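Local atomic coordinates of 2-polyprenyl-6-methoxyphenol hydroxylase-like FAD-dependent oxidoreductase (Streptomyces sp. NRRL 11266, PDB entry 6UI5), a protein that binds flavin-adenine dinucleotide and is probably an FAD-dependent oxidoreductase, with a Rossmann-type FAD-binding domain and a thioredoxin-like C-terminal domain. Residues A[83-88]-A[374-379]; A[332-337]-A[382-387]; A[400-405]-A[460-465]. One frame throughout, in Å; residues are numbered along the deposited sequence.

In the fold
Contact 1 is the buried one: all three of its touching residues are enclosed. Contacts 2 and 3 are only partly buried, and contact 3 lies farthest out, its centre about 23 Å from the centre of the chain, against about 11 Å for contact 2. Contact 1 joins a loop to helix 369-379, contact 2 joins a loop to helix 325-346, and contact 3 joins two loops of the C-terminal domain. The 382-387 and 400-405 segments belong to the same long loop after helix 369-379. Across each pair of segments the touching atoms are carbons. Glu377 of contact 1 forms salt bridges to Arg401 and Arg405 of contact 3, and contact 2 has its own salt bridge to the second subunit.

Contact 1: residues A[83-88]-A[374-379]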
ATOM      1  N   GLU A  83      -0.671 -18.792  -4.462  1.00 70.84           N
ATOM      2  CA  GLU A  83       0.157 -19.978  -4.244  1.00 77.82           C
ATOM      3  C   GLU A  83       1.129 -19.822  -3.074  1.00 76.22           C
ATOM      4  O   GLU A  83       1.707 -20.821  -2.634  1.00 77.60           O
ATOM      5  CB  GLU A  83       0.936 -20.305  -5.528  1.00 85.58           C
ATOM      6  CG  GLU A  83       1.921 -19.215  -5.980  1.00 96.23           C
ATOM      7  CD  GLU A  83       1.300 -18.187  -6.926  1.00107.03           C
ATOM      8  OE1 GLU A  83       0.078 -18.270  -7.204  1.00113.40           O
ATOM      9  OE2 GLU A  83       2.039 -17.290  -7.393  1.00106.39           O
ATOM     10  N   LYS A  84       1.334 -18.606  -2.575  1.00 69.07           N
ATOM     11  CA  LYS A  84       2.201 -18.358  -1.432  1.00 69.56           C
ATOM     12  C   LYS A  84       1.470 -18.500  -0.099  1.00 67.69           C
ATOM     13  O   LYS A  84       2.099 -18.420   0.955  1.00 64.53           O
ATOM     14  CB  LYS A  84       2.833 -16.957  -1.545  1.00 65.87           C
ATOM     15  CG  LYS A  84       3.569 -16.691  -2.870  1.00 72.56           C
ATOM     16  CD  LYS A  84       5.090 -16.629  -2.715  1.00 81.24           C
ATOM     17  CE  LYS A  84       5.726 -18.005  -2.463  1.00 89.86           C
ATOM     18  NZ  LYS A  84       7.172 -17.902  -2.051  1.00 94.97           N
ATOM     19  N   VAL A  85       0.168 -18.719  -0.116  1.00 72.76           N
ATOM     20  CA  VAL A  85      -0.591 -18.886   1.119  1.00 76.54           C
ATOM     21  C   VAL A  85      -0.347 -20.291   1.656  1.00 74.24           C
ATOM     22  O   VAL A  85      -0.224 -21.253   0.891  1.00 78.30           O
ATOM     23  CB  VAL A  85      -2.090 -18.603   0.868  1.00 70.28           C
ATOM     24  CG1 VAL A  85      -2.938 -18.882   2.108  1.00 62.12           C
ATOM     25  CG2 VAL A  85      -2.275 -17.161   0.425  1.00 66.68           C
ATOM     26  N   GLN A  86      -0.265 -20.410   2.977  1.00 76.33           N
ATOM     27  CA  GLN A  86       0.120 -21.665   3.611  1.00 76.12           C
ATOM     28  C   GLN A  86      -0.834 -22.805   3.254  1.00 74.93           C
ATOM     29  O   GLN A  86      -2.044 -22.612   3.130  1.00 70.78           O
ATOM     30  CB  GLN A  86       0.172 -21.463   5.132  1.00 77.07           C
ATOM     31  CG  GLN A  86       0.105 -22.722   5.971  1.00 90.07           C
ATOM     32  CD  GLN A  86       1.477 -23.219   6.392  1.00107.91           C
ATOM     33  OE1 GLN A  86       2.507 -22.826   5.828  1.00116.55           O
ATOM     34  NE2 GLN A  86       1.497 -24.086   7.396  1.00108.34           N
ATOM     35  N   GLY A  87      -0.268 -24.001   3.084  1.00 82.06           N
ATOM     36  CA  GLY A  87      -1.018 -25.240   3.050  1.00 81.92           C
ATOM     37  C   GLY A  87      -1.788 -25.405   1.766  1.00 76.79           C
ATOM     38  O   GLY A  87      -1.765 -24.527   0.906  1.00 85.93           O
ATOM     39  N   PRO A  88      -2.459 -26.542   1.591  1.00 71.37           N
ATOM     40  CA  PRO A  88      -3.447 -26.655   0.503  1.00 69.73           C
ATOM     41  C   PRO A  88      -4.752 -25.942   0.842  1.00 69.86           C
ATOM     42  O   PRO A  88      -5.252 -26.018   1.969  1.00 73.08           O
ATOM     43  CB  PRO A  88      -3.673 -28.169   0.372  1.00 55.82           C
ATOM     44  CG  PRO A  88      -2.532 -28.812   1.104  1.00 63.15           C
ATOM     45  CD  PRO A  88      -2.137 -27.845   2.187  1.00 71.87           C
ATOM     46  N   PHE A 374      -0.630 -11.665   2.927  1.00 50.16           N
ATOM     47  CA  PHE A 374      -1.541 -10.979   3.834  1.00 50.51           C
ATOM     48  C   PHE A 374      -2.857 -10.638   3.144  1.00 49.80           C
ATOM     49  O   PHE A 374      -3.934 -10.977   3.653  1.00 45.14           O
ATOM     50  CB  PHE A 374      -0.891  -9.718   4.380  1.00 40.74           C
ATOM     51  CG  PHE A 374      -1.855  -8.790   5.066  1.00 49.94           C
ATOM     52  CD1 PHE A 374      -2.296  -9.058   6.350  1.00 48.16           C
ATOM     53  CD2 PHE A 374      -2.273  -7.622   4.448  1.00 47.61           C
ATOM     54  CE1 PHE A 374      -3.158  -8.205   6.991  1.00 44.37           C
ATOM     55  CE2 PHE A 374      -3.128  -6.754   5.089  1.00 51.98           C
ATOM     56  CZ  PHE A 374      -3.572  -7.047   6.367  1.00 50.90           C
ATOM     57  N   LEU A 375      -2.777  -9.992   1.964  1.00 50.54           N
ATOM     58  CA  LEU A 375      -3.978  -9.595   1.212  1.00 54.20           C
ATOM     59  C   LEU A 375      -4.762 -10.800   0.709  1.00 51.24           C
ATOM     60  O   LEU A 375      -5.984 -10.845   0.863  1.00 59.17           O
ATOM     61  CB  LEU A 375      -3.603  -8.700   0.038  1.00 51.91           C
ATOM     62  CG  LEU A 375      -3.061  -7.316   0.399  1.00 50.32           C
ATOM     63  CD1 LEU A 375      -2.653  -6.565  -0.861  1.00 50.59           C
ATOM     64  CD2 LEU A 375      -4.086  -6.513   1.203  1.00 40.92           C
ATOM     65  N   ALA A 376      -4.076 -11.794   0.136  1.00 49.45           N
ATOM     66  CA  ALA A 376      -4.756 -12.997  -0.345  1.00 43.18           C
ATOM     67  C   ALA A 376      -5.495 -13.713   0.776  1.00 46.08           C
ATOM     68  O   ALA A 376      -6.568 -14.291   0.558  1.00 52.28           O
ATOM     69  CB  ALA A 376      -3.762 -13.959  -0.997  1.00 40.29           C
ATOM     70  N   GLU A 377      -4.924 -13.720   1.968  1.00 45.01           N
ATOM     71  CA  GLU A 377      -5.592 -14.364   3.091  1.00 42.72           C
ATOM     72  C   GLU A 377      -6.876 -13.643   3.442  1.00 40.69           C
ATOM     73  O   GLU A 377      -7.902 -14.282   3.724  1.00 41.78           O
ATOM     74  CB  GLU A 377      -4.679 -14.382   4.313  1.00 39.77           C
ATOM     75  CG  GLU A 377      -3.550 -15.371   4.204  1.00 59.35           C
ATOM     76  CD  GLU A 377      -2.874 -15.564   5.540  1.00 69.86           C
ATOM     77  OE1 GLU A 377      -2.394 -16.695   5.771  1.00 80.00           O
ATOM     78  OE2 GLU A 377      -2.843 -14.598   6.367  1.00 58.19           O
ATOM     79  N   ILE A 378      -6.826 -12.314   3.460  1.00 33.46           N
ATOM     80  CA  ILE A 378      -7.962 -11.531   3.921  1.00 44.15           C
ATOM     81  C   ILE A 378      -9.092 -11.542   2.884  1.00 42.71           C
ATOM     82  O   ILE A 378     -10.228 -11.906   3.197  1.00 39.35           O
ATOM     83  CB  ILE A 378      -7.467 -10.124   4.272  1.00 42.40           C
ATOM     84  CG1 ILE A 378      -6.890 -10.194   5.662  1.00 47.91           C
ATOM     85  CG2 ILE A 378      -8.565  -9.083   4.207  1.00 44.14           C
ATOM     86  CD1 ILE A 378      -6.165  -8.998   6.011  1.00 60.77           C
ATOM     87  N   VAL A 379      -8.780 -11.235   1.619  1.00 45.19           N
ATOM     88  CA  VAL A 379      -9.824 -11.227   0.599  1.00 44.58           C
ATOM     89  C   VAL A 379     -10.392 -12.613   0.359  1.00 51.20           C
ATOM     90  O   VAL A 379     -11.486 -12.715  -0.195  1.00 45.46           O
ATOM     91  CB  VAL A 379      -9.354 -10.615  -0.753  1.00 40.86           C
ATOM     92  CG1 VAL A 379      -8.547  -9.357  -0.508  1.00 52.42           C
ATOM     93  CG2 VAL A 379      -8.554 -11.601  -1.590  1.00 39.35           C
TER
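Val85 meets helix 369-379 with both methyls, each on a different residue. CG2 lies 3.8 Å from Ala376 CB, the nearest approach between the segments, while Val85 CG1 comes to 4.1 Å from Glu377 CG. The division follows from the side chain's rotation: CG1 is anti to the backbone N (chi1 175°), which leaves CG2 beside that nitrogen and opposite the carbonyl carbon. The short side chain of Ala376 is directed straight at the loop. Glu377 behaves differently: its CB bond does not aim at Val85, but the chain beyond CG is extended (chi2 -167°) and runs obliquely across the valine, touching through CG. The Val85 and Glu377 CA atoms stay 7.0 Å apart, and only 113 Å² is buried, both sides summed.

Here the loop between strands 78-80 and 92-93, part of the FAD-binding domain, rests on the last turns of a helix whose backbone bonding persists to its end, with Val379 N 2.9 Å from Leu375 O. Leu382, just past that helix, also touches Val85. The carboxylate of Glu377 turns to other partners, forming salt bridges with Arg405 and Arg401 of the C-terminal region. Phe374 and Leu375 pack instead on Glu364 and Met361 of the second subunit.

Contact 2: residues A[332-337]-A[382-387]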
ATOM      1  N   HIS A 332     -14.929  -7.589  15.006  1.00 55.14           N
ATOM      2  CA  HIS A 332     -14.752  -6.206  14.587  1.00 55.33           C
ATOM      3  C   HIS A 332     -13.471  -6.029  13.778  1.00 57.59           C
ATOM      4  O   HIS A 332     -13.443  -5.231  12.833  1.00 54.34           O
ATOM      5  CB  HIS A 332     -14.753  -5.268  15.788  1.00 58.62           C
ATOM      6  CG  HIS A 332     -14.575  -3.828  15.422  1.00 65.07           C
ATOM      7  ND1 HIS A 332     -13.379  -3.319  14.964  1.00 65.73           N
ATOM      8  CD2 HIS A 332     -15.440  -2.786  15.455  1.00 69.00           C
ATOM      9  CE1 HIS A 332     -13.515  -2.025  14.725  1.00 67.83           C
ATOM     10  NE2 HIS A 332     -14.755  -1.677  15.020  1.00 69.76           N
ATOM     11  N   LEU A 333     -12.393  -6.750  14.137  1.00 53.95           N
ATOM     12  CA  LEU A 333     -11.155  -6.628  13.361  1.00 46.82           C
ATOM     13  C   LEU A 333     -11.384  -7.097  11.942  1.00 47.04           C
ATOM     14  O   LEU A 333     -10.940  -6.453  10.989  1.00 51.90           O
ATOM     15  CB  LEU A 333     -10.004  -7.427  13.996  1.00 46.73           C
ATOM     16  CG  LEU A 333      -8.753  -7.779  13.159  1.00 51.76           C
ATOM     17  CD1 LEU A 333      -7.948  -6.523  12.701  1.00 42.94           C
ATOM     18  CD2 LEU A 333      -7.764  -8.694  13.952  1.00 40.29           C
ATOM     19  N   ALA A 334     -12.097  -8.217  11.789  1.00 43.16           N
ATOM     20  CA  ALA A 334     -12.311  -8.787  10.468  1.00 41.20           C
ATOM     21  C   ALA A 334     -13.184  -7.867   9.611  1.00 49.15           C
ATOM     22  O   ALA A 334     -12.930  -7.691   8.407  1.00 53.14           O
ATOM     23  CB  ALA A 334     -12.934 -10.181  10.618  1.00 38.28           C
ATOM     24  N   GLY A 335     -14.206  -7.256  10.219  1.00 44.38           N
ATOM     25  CA  GLY A 335     -14.956  -6.222   9.523  1.00 53.45           C
ATOM     26  C   GLY A 335     -14.101  -5.022   9.162  1.00 56.08           C
ATOM     27  O   GLY A 335     -14.191  -4.493   8.046  1.00 57.61           O
ATOM     28  N   ARG A 336     -13.276  -4.565  10.110  1.00 58.72           N
ATOM     29  CA  ARG A 336     -12.343  -3.468   9.870  1.00 58.80           C
ATOM     30  C   ARG A 336     -11.534  -3.715   8.605  1.00 49.86           C
ATOM     31  O   ARG A 336     -11.463  -2.856   7.715  1.00 46.18           O
ATOM     32  CB  ARG A 336     -11.397  -3.336  11.075  1.00 52.34           C
ATOM     33  CG  ARG A 336     -10.968  -1.950  11.445  1.00 53.24           C
ATOM     34  CD  ARG A 336      -9.689  -1.956  12.273  1.00 59.71           C
ATOM     35  NE  ARG A 336      -8.534  -1.820  11.394  1.00 67.91           N
ATOM     36  CZ  ARG A 336      -7.360  -2.423  11.567  1.00 70.51           C
ATOM     37  NH1 ARG A 336      -7.154  -3.237  12.594  1.00 76.05           N
ATOM     38  NH2 ARG A 336      -6.390  -2.220  10.689  1.00 74.11           N
ATOM     39  N   LEU A 337     -10.922  -4.909   8.521  1.00 38.37           N
ATOM     40  CA  LEU A 337      -9.972  -5.231   7.463  1.00 43.61           C
ATOM     41  C   LEU A 337     -10.675  -5.474   6.130  1.00 50.82           C
ATOM     42  O   LEU A 337     -10.116  -5.159   5.068  1.00 43.13           O
ATOM     43  CB  LEU A 337      -9.132  -6.465   7.855  1.00 38.62           C
ATOM     44  CG  LEU A 337      -8.038  -6.395   8.940  1.00 45.04           C
ATOM     45  CD1 LEU A 337      -7.325  -7.757   9.150  1.00 37.69           C
ATOM     46  CD2 LEU A 337      -6.992  -5.314   8.663  1.00 47.85           C
ATOM     47  N   LEU A 382      -9.632 -16.510   4.439  1.00 40.00           N
ATOM     48  CA  LEU A 382      -8.711 -17.296   5.281  1.00 46.59           C
ATOM     49  C   LEU A 382      -8.273 -16.452   6.448  1.00 50.22           C
ATOM     50  O   LEU A 382      -8.317 -16.879   7.605  1.00 45.07           O
ATOM     51  CB  LEU A 382      -7.487 -17.749   4.494  1.00 44.52           C
ATOM     52  CG  LEU A 382      -7.826 -18.650   3.316  1.00 52.11           C
ATOM     53  CD1 LEU A 382      -6.580 -18.906   2.463  1.00 40.70           C
ATOM     54  CD2 LEU A 382      -8.507 -19.938   3.827  1.00 46.94           C
ATOM     55  N   GLY A 383      -7.816 -15.246   6.134  1.00 65.15           N
ATOM     56  CA  GLY A 383      -8.329 -14.052   6.747  1.00 63.38           C
ATOM     57  C   GLY A 383      -7.822 -13.904   8.135  1.00 60.97           C
ATOM     58  O   GLY A 383      -7.167 -14.790   8.673  1.00 70.45           O
ATOM     59  N   PRO A 384      -8.215 -12.836   8.765  1.00 55.00           N
ATOM     60  CA  PRO A 384      -7.545 -12.392   9.995  1.00 46.50           C
ATOM     61  C   PRO A 384      -7.368 -13.552  10.966  1.00 56.22           C
ATOM     62  O   PRO A 384      -8.355 -14.162  11.395  1.00 60.11           O
ATOM     63  CB  PRO A 384      -8.487 -11.324  10.549  1.00 49.78           C
ATOM     64  CG  PRO A 384      -9.871 -11.761  10.021  1.00 54.52           C
ATOM     65  CD  PRO A 384      -9.654 -12.546   8.737  1.00 44.87           C
ATOM     66  N   ALA A 385      -6.107 -13.919  11.231  1.00 44.75           N
ATOM     67  CA  ALA A 385      -5.788 -14.781  12.359  1.00 54.64           C
ATOM     68  C   ALA A 385      -6.401 -14.218  13.630  1.00 47.76           C
ATOM     69  O   ALA A 385      -6.289 -13.024  13.907  1.00 46.05           O
ATOM     70  CB  ALA A 385      -4.270 -14.908  12.527  1.00 49.86           C
ATOM     71  N   VAL A 386      -7.100 -15.074  14.365  1.00 49.90           N
ATOM     72  CA  VAL A 386      -7.643 -14.677  15.671  1.00 50.07           C
ATOM     73  C   VAL A 386      -6.490 -14.571  16.664  1.00 63.57           C
ATOM     74  O   VAL A 386      -5.670 -15.506  16.759  1.00 57.32           O
ATOM     75  CB  VAL A 386      -8.685 -15.692  16.141  1.00 51.88           C
ATOM     76  CG1 VAL A 386      -8.883 -15.610  17.666  1.00 43.78           C
ATOM     77  CG2 VAL A 386     -10.017 -15.504  15.367  1.00 45.63           C
ATOM     78  N   PRO A 387      -6.361 -13.466  17.393  1.00 69.01           N
ATOM     79  CA  PRO A 387      -5.202 -13.309  18.282  1.00 71.33           C
ATOM     80  C   PRO A 387      -5.261 -14.309  19.435  1.00 74.02           C
ATOM     81  O   PRO A 387      -6.266 -14.410  20.148  1.00 71.08           O
ATOM     82  CB  PRO A 387      -5.320 -11.860  18.766  1.00 65.57           C
ATOM     83  CG  PRO A 387      -6.771 -11.506  18.594  1.00 59.97           C
ATOM     84  CD  PRO A 387      -7.273 -12.304  17.431  1.00 60.60           C
TER
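Pro384 carries every close approach to helix 325-346, and all of them are apolar. Its CG sits 3.5 Å from Ala334 CB and 3.9 Å from Ala334 CA, so the ring tip bears on the helix surface itself. Leu337 has CG anti to its carbonyl carbon (chi1 -72°), which sends CD1 to 4.0 Å from Pro384 CB, the two side chains sliding past each other in opposite directions. At the margin, Leu333 CD2 reaches to 4.4 Å from Pro384 CB. Ala334, whose side chain is a single methyl, lies at the closest CA approach, 6.0 Å to Pro384 CA. Within the helix, Leu337 CD2 packs 3.7 Å above one face of the Arg336 guanidinium, toward its rim.

Backbone bonding flanks the ring: Gly383, with positive phi (75°), precedes it, and beyond it Val386 is hydrogen-bonded through its backbone to Gly404.

Polar bonding lies to the side of the contact, where Arg336 makes a salt bridge with Glu364 of the second subunit. The interface between loop and FAD-domain helix thus rests on close fit and dispersion, with no directional bond between the two segments to fix its orientation.

Contact 3: residues A[400-405]-A[460-465]; sequences DRLLGR and PDLPGT
Leu402 meets Leu462 and Pro463 well away from two of the flat groups, the guanidiniums of Arg401 and Arg405, which lie on the far side of the 400-405 loop and do not touch 460-465. They are set against each other, the edge of Arg405 to the face of Arg401: Arg405 NH1 stands 3.1 Å above the plane of the Arg401 guanidinium, over its centre. Relative to the Arg405 plane, Arg401 NH1 lies at the edge. Such closeness between like charges is understandable because both arginines gather at the Glu377 carboxylate, whose negative charge would be expected to offset theirs.

The contact itself is made by carbon. Leu402 CD1 approaches Pro463 CD at 3.6 Å, the leucine methyl meeting the CD corner of the proline ring, and the same methyl lies 3.7 Å from Leu462 CD2. Leu402 CD2 adds a looser approach of 4.0 Å to Leu462 CD2, so one leucine methyl of the 460-465 loop faces both branches of the other leucine. In Leu462, CG sits opposite the carbonyl carbon (chi1 -76°), a rotation that brings the chain end nearer although the CB bond is not aimed across.

Two turns shape the Leu402 backbone. Asp400 OD1 accepts from Leu402 N (3.0 Å, 161°), closing an Asx turn from above the carboxylate plane, while OD2 is hydrogen-bonded to His477 of strand 474-477. A type II turn follows from Leu402 to Arg405, with Gly404 at its positive-phi position and Arg405 N 3.2 Å from Leu402 O. Polar bonds thus hold each loop to its surroundings, Thr465 OG1 to Asp478 among them, whereas the 103 Å² joint between the loops is apolar and hence non-directional.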
ATOM      1  N   ASP A 400       4.188 -17.980  13.316  1.00 97.87           N
ATOM      2  CA  ASP A 400       3.334 -19.162  13.280  1.00 83.84           C
ATOM      3  C   ASP A 400       2.138 -18.875  12.380  1.00 83.71           C
ATOM      4  O   ASP A 400       1.388 -17.924  12.620  1.00 74.33           O
ATOM      5  CB  ASP A 400       2.874 -19.530  14.693  1.00 77.10           C
ATOM      6  CG  ASP A 400       2.152 -20.871  14.758  1.00 80.63           C
ATOM      7  OD1 ASP A 400       1.912 -21.498  13.708  1.00 88.24           O
ATOM      8  OD2 ASP A 400       1.799 -21.285  15.880  1.00 79.94           O
ATOM      9  N   ARG A 401       1.957 -19.708  11.360  1.00 91.72           N
ATOM     10  CA  ARG A 401       0.905 -19.552  10.369  1.00 93.66           C
ATOM     11  C   ARG A 401      -0.322 -20.395  10.676  1.00 85.58           C
ATOM     12  O   ARG A 401      -1.256 -20.437   9.866  1.00 83.13           O
ATOM     13  CB  ARG A 401       1.455 -19.902   8.986  1.00106.01           C
ATOM     14  CG  ARG A 401       2.307 -18.780   8.402  1.00113.73           C
ATOM     15  CD  ARG A 401       1.434 -17.785   7.668  1.00118.03           C
ATOM     16  NE  ARG A 401       1.629 -16.382   8.035  1.00114.04           N
ATOM     17  CZ  ARG A 401       0.765 -15.418   7.735  1.00110.33           C
ATOM     18  NH1 ARG A 401       1.002 -14.157   8.107  1.00109.88           N
ATOM     19  NH2 ARG A 401      -0.352 -15.701   7.054  1.00111.78           N
ATOM     20  N   LEU A 402      -0.337 -21.083  11.813  1.00 77.81           N
ATOM     21  CA  LEU A 402      -1.448 -21.958  12.163  1.00 71.86           C
ATOM     22  C   LEU A 402      -2.284 -21.444  13.323  1.00 70.97           C
ATOM     23  O   LEU A 402      -3.515 -21.580  13.291  1.00 74.07           O
ATOM     24  CB  LEU A 402      -0.926 -23.369  12.486  1.00 61.62           C
ATOM     25  CG  LEU A 402      -0.190 -24.057  11.329  1.00 65.92           C
ATOM     26  CD1 LEU A 402       0.385 -25.394  11.736  1.00 61.87           C
ATOM     27  CD2 LEU A 402      -1.066 -24.222  10.072  1.00 71.65           C
ATOM     28  N   LEU A 403      -1.652 -20.855  14.346  1.00 62.85           N
ATOM     29  CA  LEU A 403      -2.392 -20.357  15.501  1.00 57.07           C
ATOM     30  C   LEU A 403      -3.399 -19.299  15.085  1.00 53.54           C
ATOM     31  O   LEU A 403      -3.095 -18.400  14.291  1.00 43.39           O
ATOM     32  CB  LEU A 403      -1.451 -19.767  16.549  1.00 53.52           C
ATOM     33  CG  LEU A 403      -1.096 -20.631  17.763  1.00 63.65           C
ATOM     34  CD1 LEU A 403      -0.020 -19.949  18.572  1.00 74.69           C
ATOM     35  CD2 LEU A 403      -2.295 -20.924  18.650  1.00 61.53           C
ATOM     36  N   GLY A 404      -4.597 -19.406  15.651  1.00 50.16           N
ATOM     37  CA  GLY A 404      -5.654 -18.452  15.396  1.00 49.98           C
ATOM     38  C   GLY A 404      -6.305 -18.585  14.048  1.00 50.51           C
ATOM     39  O   GLY A 404      -6.986 -17.644  13.625  1.00 54.44           O
ATOM     40  N   ARG A 405      -6.082 -19.697  13.336  1.00 43.79           N
ATOM     41  CA  ARG A 405      -6.632 -19.894  11.997  1.00 45.28           C
ATOM     42  C   ARG A 405      -7.180 -21.290  11.820  1.00 52.51           C
ATOM     43  O   ARG A 405      -6.761 -22.235  12.488  1.00 64.80           O
ATOM     44  CB  ARG A 405      -5.596 -19.641  10.902  1.00 34.33           C
ATOM     45  CG  ARG A 405      -5.109 -18.244  11.055  1.00 60.56           C
ATOM     46  CD  ARG A 405      -4.505 -17.644   9.873  1.00 84.07           C
ATOM     47  NE  ARG A 405      -3.242 -17.060  10.310  1.00111.14           N
ATOM     48  CZ  ARG A 405      -2.507 -16.234   9.587  1.00122.70           C
ATOM     49  NH1 ARG A 405      -1.354 -15.756  10.074  1.00124.37           N
ATOM     50  NH2 ARG A 405      -2.938 -15.859   8.384  1.00131.02           N
ATOM     51  N   PRO A 460       1.910 -34.172   6.791  1.00 64.99           N
ATOM     52  CA  PRO A 460       3.090 -33.362   6.453  1.00 63.81           C
ATOM     53  C   PRO A 460       2.816 -31.877   6.607  1.00 69.21           C
ATOM     54  O   PRO A 460       1.798 -31.364   6.140  1.00 77.45           O
ATOM     55  CB  PRO A 460       3.364 -33.728   4.991  1.00 63.24           C
ATOM     56  CG  PRO A 460       2.738 -35.088   4.820  1.00 60.15           C
ATOM     57  CD  PRO A 460       1.511 -35.070   5.695  1.00 64.29           C
ATOM     58  N   ASP A 461       3.728 -31.203   7.304  1.00 68.42           N
ATOM     59  CA  ASP A 461       3.755 -29.762   7.519  1.00 61.10           C
ATOM     60  C   ASP A 461       2.731 -29.297   8.534  1.00 54.09           C
ATOM     61  O   ASP A 461       2.374 -28.124   8.553  1.00 65.95           O
ATOM     62  CB  ASP A 461       3.600 -28.993   6.210  1.00 73.58           C
ATOM     63  CG  ASP A 461       4.872 -29.000   5.399  1.00 97.04           C
ATOM     64  OD1 ASP A 461       5.930 -28.605   5.953  1.00105.40           O
ATOM     65  OD2 ASP A 461       4.822 -29.430   4.225  1.00104.34           O
ATOM     66  N   LEU A 462       2.260 -30.194   9.382  1.00 51.82           N
ATOM     67  CA  LEU A 462       1.447 -29.891  10.543  1.00 54.71           C
ATOM     68  C   LEU A 462       2.090 -30.507  11.780  1.00 56.65           C
ATOM     69  O   LEU A 462       2.693 -31.593  11.708  1.00 44.70           O
ATOM     70  CB  LEU A 462       0.025 -30.445  10.375  1.00 58.80           C
ATOM     71  CG  LEU A 462      -0.935 -29.686   9.451  1.00 68.35           C
ATOM     72  CD1 LEU A 462      -2.324 -30.259   9.626  1.00 66.68           C
ATOM     73  CD2 LEU A 462      -0.925 -28.178   9.720  1.00 69.81           C
ATOM     74  N   PRO A 463       1.968 -29.855  12.928  1.00 51.62           N
ATOM     75  CA  PRO A 463       2.529 -30.438  14.162  1.00 48.93           C
ATOM     76  C   PRO A 463       1.868 -31.756  14.525  1.00 57.63           C
ATOM     77  O   PRO A 463       0.958 -32.213  13.825  1.00 54.74           O
ATOM     78  CB  PRO A 463       2.225 -29.375  15.220  1.00 52.24           C
ATOM     79  CG  PRO A 463       0.953 -28.678  14.655  1.00 51.31           C
ATOM     80  CD  PRO A 463       1.278 -28.582  13.182  1.00 44.19           C
ATOM     81  N   GLY A 464       2.298 -32.346  15.647  1.00 54.55           N
ATOM     82  CA  GLY A 464       1.785 -33.643  16.046  1.00 39.89           C
ATOM     83  C   GLY A 464       0.459 -33.587  16.767  1.00 48.37           C
ATOM     84  O   GLY A 464      -0.314 -34.551  16.708  1.00 59.88           O
ATOM     85  N   THR A 465       0.167 -32.471  17.443  1.00 47.54           N
ATOM     86  CA  THR A 465      -1.070 -32.302  18.203  1.00 54.76           C
ATOM     87  C   THR A 465      -1.620 -30.896  17.961  1.00 52.12           C
ATOM     88  O   THR A 465      -0.860 -29.951  17.733  1.00 54.24           O
ATOM     89  CB  THR A 465      -0.824 -32.556  19.716  1.00 55.33           C
ATOM     90  OG1 THR A 465       0.213 -33.546  19.881  1.00 59.84           O
ATOM     91  CG2 THR A 465      -2.105 -33.032  20.443  1.00 43.66           C
TER